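Local coordinates for protein PAN2-PAN3 deadenylation complex catalytic subunit pan2 (Neurospora crassa, PDB 4CZW) that probably shortens the poly(A) tails of messenger RNA as the catalytic subunit of the PAN2-PAN3 deadenylation complex, releasing 5'-AMP, at residues Arg581-Ser584 with Leu585-Ala589; Leu536-Leu539 with Val540-Cys544. All coordinates share one frame; numbering follows the deposited sequence.

Interaction 1 (Arg581-Ser584 with Leu585-Ala589); sequences RKIS and LAFLA
Ile583 packs against Phe587 and Leu588 where an extended loop turns into the helix that begins at Leu585. Its CB lies 4.0 Å from Leu588 CD2, so the branch point itself already rests against the leucine. From there the methyl CG2 points away from the residue's own N, back alongside its carbonyl, which carries it toward the helix. It fits between two residues of the first turn: it comes 3.6 Å from Phe587 CD2, approaching the ring obliquely, and 3.7 Å from Leu588 CG. A beta-branched residue suits the place, because the branch at CB puts a methyl close to the backbone, just where phenylalanine and leucine meet it.

Ser584 is the N-cap. Its carbonyl oxygen starts the helical bonding pattern by accepting Leu588 N at 3.2 Å, a fairly straight bond with an N-H...O angle of 163°. Its hydroxyl sits beside the N-terminal start of the helix, with OG 3.2 Å from Ala586 N. A water lies 2.6 Å from Ser584 OG and accepts from Ala586 N at 3.1 Å, which gives a partner to an amide of the first turn, where no helical carbonyl precedes it to bond to. Serine is apt here, being short enough for its oxygen to stay beside the helix start.

Within the exonuclease domain, Leu585 turns to Thr610 and Leu614 of helix 604-623, whose Asp607 probably binds a catalytic metal. Leu588 reaches Leu614 too, and both Phe587 and Leu588 touch Leu634 on helix 627-634, so helix 585-592 packs against two later helices.

Interaction 2 (Leu536-Leu539 with Val540-Cys544); sequences LWVL and VNLGC
The side-chain amide of Asn541 lies over one face of the Trp537 indole, one helical turn earlier, with ND2 3.2 Å above the ring plane and over its centre. The flat indole offers a broad face for the amide. Ring and amide planes are 61° apart, so the amide is steeply tilted rather than laid flat on the ring; ND2 donates to Trp537 O at 2.9 Å, from above the carbonyl plane. The backbone Asn541 N reaches the same oxygen at 3.2 Å from the opposite face, so two bonds grip this acceptor. Asparagine suits the place: its donor sits on a short side chain that, with CG beside its own backbone N (chi1 -74°), folds back to the carbonyl one turn earlier. This is the tight, buried part, closed in by Trp405 and Tyr87; Asp90 and Lys94 add weak bonds to the polar atoms.

The helix then ends in a Schellman motif. Cys544 N donates to Leu539 O at 3.2 Å, nearly in line with the carbonyl, and Gly543 N donates to Val540 O at 3.1 Å. Gly543 suits the turn because its positive phi of 98° would push a side chain against the preceding carbonyl oxygen.

Ordinary close packing marks the apolar side. The Val538 and Leu542 side chains run side by side, CG1 of Val538 3.8 Å from CD1 of Leu542, and Leu539 CD2 lies 4.0 Å from Cys544 SG. Apolar residues fit here: Leu539 and Cys544 both touch Ile442 of strand 441-451. Looser is the turn, where Leu542 and Gly543 are partly exposed and Leu542 CD1 stays 4.5 Å from Leu539 CD2.

Overall arrangement
Interactions 1 and 2 are both in the exonuclease domain but do not touch: their centres are 27 Å apart and their nearest atoms about 17 Å. Interaction 2 comes first in the chain and closes a helix; interaction 1 opens one. Each lies near different probable metal-binding residues. The side chain of Leu585 is about 4 Å from that of Asp607 and about 6 Å from that of Asp445, while Leu536 is about 8 Å from Asp554, side chain to side chain. Interaction 2 also faces the ubiquitin-protease-like domain, with the side chain of Trp537 about 10 Å from a bound zinc ion.

Interaction 1 (Arg581-Ser584 with Leu585-Ala589)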
ATOM      1  N   ARG A 581     -18.361  19.524 -19.929  1.00118.78           N
ATOM      2  CA  ARG A 581     -17.758  20.700 -19.315  1.00106.18           C
ATOM      3  C   ARG A 581     -18.417  20.976 -17.970  1.00 94.49           C
ATOM      4  O   ARG A 581     -19.641  20.941 -17.850  1.00 87.24           O
ATOM      5  CB  ARG A 581     -17.883  21.920 -20.233  1.00103.37           C
ATOM      6  CG  ARG A 581     -17.056  21.828 -21.507  1.00121.57           C
ATOM      7  CD  ARG A 581     -17.220  23.075 -22.366  1.00133.34           C
ATOM      8  NE  ARG A 581     -16.424  23.009 -23.590  1.00145.74           N
ATOM      9  CZ  ARG A 581     -16.429  23.942 -24.536  1.00147.89           C
ATOM     10  NH1 ARG A 581     -17.190  25.019 -24.406  1.00136.82           N
ATOM     11  NH2 ARG A 581     -15.671  23.797 -25.616  1.00151.13           N
ATOM     12  N   LYS A 582     -17.600  21.251 -16.958  1.00 89.32           N
ATOM     13  CA  LYS A 582     -18.103  21.433 -15.603  1.00 83.34           C
ATOM     14  C   LYS A 582     -18.218  22.905 -15.222  1.00 75.43           C
ATOM     15  O   LYS A 582     -17.335  23.709 -15.523  1.00 77.71           O
ATOM     16  CB  LYS A 582     -17.204  20.701 -14.605  1.00 84.13           C
ATOM     17  CG  LYS A 582     -17.100  19.207 -14.865  1.00 79.52           C
ATOM     18  CD  LYS A 582     -16.127  18.539 -13.909  1.00 79.70           C
ATOM     19  CE  LYS A 582     -16.040  17.045 -14.174  1.00 92.36           C
ATOM     20  NZ  LYS A 582     -17.351  16.370 -13.968  1.00 77.06           N
ATOM     21  N   ILE A 583     -19.316  23.247 -14.556  1.00 65.98           N
ATOM     22  CA  ILE A 583     -19.567  24.614 -14.122  1.00 56.20           C
ATOM     23  C   ILE A 583     -18.828  24.907 -12.819  1.00 55.09           C
ATOM     24  O   ILE A 583     -18.700  24.034 -11.960  1.00 55.01           O
ATOM     25  CB  ILE A 583     -21.078  24.875 -13.929  1.00 60.64           C
ATOM     26  CG1 ILE A 583     -21.866  24.382 -15.143  1.00 64.74           C
ATOM     27  CG2 ILE A 583     -21.348  26.353 -13.690  1.00 59.49           C
ATOM     28  CD1 ILE A 583     -21.575  25.147 -16.416  1.00 68.35           C
ATOM     29  N   SER A 584     -18.335  26.134 -12.683  1.00 52.41           N
ATOM     30  CA  SER A 584     -17.637  26.561 -11.475  1.00 41.60           C
ATOM     31  C   SER A 584     -18.554  26.565 -10.256  1.00 48.80           C
ATOM     32  O   SER A 584     -19.771  26.709 -10.381  1.00 55.93           O
ATOM     33  CB  SER A 584     -17.037  27.953 -11.675  1.00 38.84           C
ATOM     34  OG  SER A 584     -16.535  28.472 -10.455  1.00 57.40           O
ATOM     35  N   LEU A 585     -17.961  26.406  -9.077  1.00 45.56           N
ATOM     36  CA  LEU A 585     -18.706  26.464  -7.825  1.00 46.62           C
ATOM     37  C   LEU A 585     -19.265  27.865  -7.600  1.00 51.44           C
ATOM     38  O   LEU A 585     -20.373  28.032  -7.091  1.00 53.24           O
ATOM     39  CB  LEU A 585     -17.815  26.058  -6.648  1.00 37.67           C
ATOM     40  CG  LEU A 585     -18.433  26.161  -5.250  1.00 45.37           C
ATOM     41  CD1 LEU A 585     -19.462  25.062  -5.027  1.00 39.85           C
ATOM     42  CD2 LEU A 585     -17.359  26.129  -4.171  1.00 33.90           C
ATOM     43  N   ALA A 586     -18.485  28.868  -7.991  1.00 48.39           N
ATOM     44  CA  ALA A 586     -18.868  30.263  -7.811  1.00 57.95           C
ATOM     45  C   ALA A 586     -20.058  30.635  -8.690  1.00 56.72           C
ATOM     46  O   ALA A 586     -20.957  31.354  -8.257  1.00 53.70           O
ATOM     47  CB  ALA A 586     -17.689  31.175  -8.104  1.00 51.22           C
ATOM     48  N   PHE A 587     -20.057  30.142  -9.924  1.00 46.77           N
ATOM     49  CA  PHE A 587     -21.131  30.444 -10.861  1.00 50.13           C
ATOM     50  C   PHE A 587     -22.435  29.778 -10.433  1.00 52.51           C
ATOM     51  O   PHE A 587     -23.503  30.385 -10.505  1.00 55.69           O
ATOM     52  CB  PHE A 587     -20.755  30.003 -12.277  1.00 48.17           C
ATOM     53  CG  PHE A 587     -21.738  30.440 -13.327  1.00 54.60           C
ATOM     54  CD1 PHE A 587     -21.627  31.685 -13.923  1.00 54.13           C
ATOM     55  CD2 PHE A 587     -22.775  29.607 -13.715  1.00 53.45           C
ATOM     56  CE1 PHE A 587     -22.529  32.091 -14.887  1.00 52.52           C
ATOM     57  CE2 PHE A 587     -23.680  30.006 -14.678  1.00 53.57           C
ATOM     58  CZ  PHE A 587     -23.558  31.249 -15.266  1.00 64.68           C
ATOM     59  N   LEU A 588     -22.341  28.527  -9.993  1.00 48.37           N
ATOM     60  CA  LEU A 588     -23.511  27.793  -9.522  1.00 41.22           C
ATOM     61  C   LEU A 588     -24.106  28.457  -8.285  1.00 43.60           C
ATOM     62  O   LEU A 588     -25.324  28.508  -8.124  1.00 49.82           O
ATOM     63  CB  LEU A 588     -23.150  26.337  -9.221  1.00 46.37           C
ATOM     64  CG  LEU A 588     -22.853  25.436 -10.421  1.00 44.86           C
ATOM     65  CD1 LEU A 588     -22.453  24.044  -9.963  1.00 43.01           C
ATOM     66  CD2 LEU A 588     -24.057  25.369 -11.348  1.00 47.85           C
ATOM     67  N   ALA A 589     -23.240  28.967  -7.416  1.00 46.64           N
ATOM     68  CA  ALA A 589     -23.686  29.654  -6.210  1.00 47.39           C
ATOM     69  C   ALA A 589     -24.312  31.001  -6.554  1.00 49.65           C
ATOM     70  O   ALA A 589     -25.233  31.459  -5.881  1.00 53.60           O
ATOM     71  CB  ALA A 589     -22.525  29.839  -5.245  1.00 39.16           C
TER
HETATM   72  O   HOH W   1     -15.386  28.608  -8.155  1.00 40.70           O

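Interaction 2 (Leu536-Leu539 with Val540-Cys544)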
ATOM      1  N   LEU A 536     -10.903  10.596   7.675  1.00 41.67           N
ATOM      2  CA  LEU A 536     -11.510  10.459   6.358  1.00 44.11           C
ATOM      3  C   LEU A 536     -11.577   8.998   5.927  1.00 45.15           C
ATOM      4  O   LEU A 536     -12.559   8.565   5.324  1.00 44.09           O
ATOM      5  CB  LEU A 536     -10.733  11.277   5.325  1.00 43.99           C
ATOM      6  CG  LEU A 536     -10.576  12.767   5.637  1.00 39.37           C
ATOM      7  CD1 LEU A 536      -9.849  13.481   4.509  1.00 29.26           C
ATOM      8  CD2 LEU A 536     -11.932  13.403   5.896  1.00 39.94           C
ATOM      9  N   TRP A 537     -10.530   8.241   6.246  1.00 44.47           N
ATOM     10  CA  TRP A 537     -10.467   6.828   5.887  1.00 36.23           C
ATOM     11  C   TRP A 537     -11.545   6.027   6.610  1.00 38.62           C
ATOM     12  O   TRP A 537     -12.151   5.125   6.033  1.00 36.73           O
ATOM     13  CB  TRP A 537      -9.084   6.253   6.203  1.00 39.26           C
ATOM     14  CG  TRP A 537      -8.927   4.822   5.788  1.00 40.34           C
ATOM     15  CD1 TRP A 537      -8.700   4.355   4.526  1.00 42.94           C
ATOM     16  CD2 TRP A 537      -8.986   3.668   6.636  1.00 36.24           C
ATOM     17  NE1 TRP A 537      -8.615   2.984   4.534  1.00 42.63           N
ATOM     18  CE2 TRP A 537      -8.786   2.538   5.818  1.00 39.54           C
ATOM     19  CE3 TRP A 537      -9.187   3.480   8.008  1.00 40.20           C
ATOM     20  CZ2 TRP A 537      -8.782   1.240   6.326  1.00 40.95           C
ATOM     21  CZ3 TRP A 537      -9.183   2.191   8.510  1.00 41.98           C
ATOM     22  CH2 TRP A 537      -8.982   1.088   7.670  1.00 45.48           C
ATOM     23  N   VAL A 538     -11.774   6.360   7.877  1.00 45.23           N
ATOM     24  CA  VAL A 538     -12.817   5.712   8.664  1.00 43.04           C
ATOM     25  C   VAL A 538     -14.194   6.026   8.085  1.00 40.44           C
ATOM     26  O   VAL A 538     -15.032   5.136   7.933  1.00 45.25           O
ATOM     27  CB  VAL A 538     -12.763   6.149  10.146  1.00 44.50           C
ATOM     28  CG1 VAL A 538     -14.045   5.769  10.869  1.00 44.49           C
ATOM     29  CG2 VAL A 538     -11.559   5.531  10.836  1.00 39.53           C
ATOM     30  N   LEU A 539     -14.411   7.293   7.746  1.00 44.31           N
ATOM     31  CA  LEU A 539     -15.687   7.743   7.195  1.00 44.82           C
ATOM     32  C   LEU A 539     -16.024   7.042   5.881  1.00 47.38           C
ATOM     33  O   LEU A 539     -17.192   6.781   5.593  1.00 45.08           O
ATOM     34  CB  LEU A 539     -15.671   9.260   6.992  1.00 43.04           C
ATOM     35  CG  LEU A 539     -15.662  10.104   8.268  1.00 40.60           C
ATOM     36  CD1 LEU A 539     -15.458  11.575   7.942  1.00 39.83           C
ATOM     37  CD2 LEU A 539     -16.948   9.899   9.055  1.00 37.42           C
ATOM     38  N   VAL A 540     -15.001   6.737   5.089  1.00 41.12           N
ATOM     39  CA  VAL A 540     -15.197   6.012   3.839  1.00 41.70           C
ATOM     40  C   VAL A 540     -15.659   4.583   4.111  1.00 44.54           C
ATOM     41  O   VAL A 540     -16.619   4.106   3.506  1.00 47.47           O
ATOM     42  CB  VAL A 540     -13.910   5.979   2.992  1.00 41.83           C
ATOM     43  CG1 VAL A 540     -14.074   5.045   1.801  1.00 35.99           C
ATOM     44  CG2 VAL A 540     -13.546   7.378   2.527  1.00 45.37           C
ATOM     45  N   ASN A 541     -14.978   3.910   5.034  1.00 46.76           N
ATOM     46  CA  ASN A 541     -15.297   2.523   5.361  1.00 55.69           C
ATOM     47  C   ASN A 541     -16.565   2.380   6.198  1.00 50.37           C
ATOM     48  O   ASN A 541     -17.100   1.280   6.338  1.00 53.71           O
ATOM     49  CB  ASN A 541     -14.122   1.865   6.084  1.00 45.30           C
ATOM     50  CG  ASN A 541     -12.973   1.541   5.150  1.00 48.29           C
ATOM     51  OD1 ASN A 541     -13.022   0.561   4.405  1.00 54.78           O
ATOM     52  ND2 ASN A 541     -11.931   2.363   5.184  1.00 44.65           N
ATOM     53  N   LEU A 542     -17.043   3.485   6.757  1.00 49.35           N
ATOM     54  CA  LEU A 542     -18.317   3.477   7.467  1.00 46.78           C
ATOM     55  C   LEU A 542     -19.471   3.505   6.471  1.00 44.21           C
ATOM     56  O   LEU A 542     -20.611   3.193   6.817  1.00 45.37           O
ATOM     57  CB  LEU A 542     -18.414   4.659   8.435  1.00 50.39           C
ATOM     58  CG  LEU A 542     -17.629   4.533   9.743  1.00 44.97           C
ATOM     59  CD1 LEU A 542     -17.786   5.785  10.592  1.00 47.83           C
ATOM     60  CD2 LEU A 542     -18.074   3.303  10.516  1.00 39.06           C
ATOM     61  N   GLY A 543     -19.163   3.877   5.232  1.00 51.60           N
ATOM     62  CA  GLY A 543     -20.145   3.883   4.165  1.00 47.14           C
ATOM     63  C   GLY A 543     -20.743   5.249   3.896  1.00 49.05           C
ATOM     64  O   GLY A 543     -21.751   5.366   3.199  1.00 45.62           O
ATOM     65  N   CYS A 544     -20.117   6.287   4.444  1.00 52.91           N
ATOM     66  CA  CYS A 544     -20.620   7.649   4.299  1.00 45.15           C
ATOM     67  C   CYS A 544     -20.585   8.127   2.852  1.00 48.29           C
ATOM     68  O   CYS A 544     -19.771   7.667   2.051  1.00 48.90           O
ATOM     69  CB  CYS A 544     -19.816   8.612   5.174  1.00 45.15           C
ATOM     70  SG  CYS A 544     -19.933   8.287   6.942  1.00 50.35           S
TER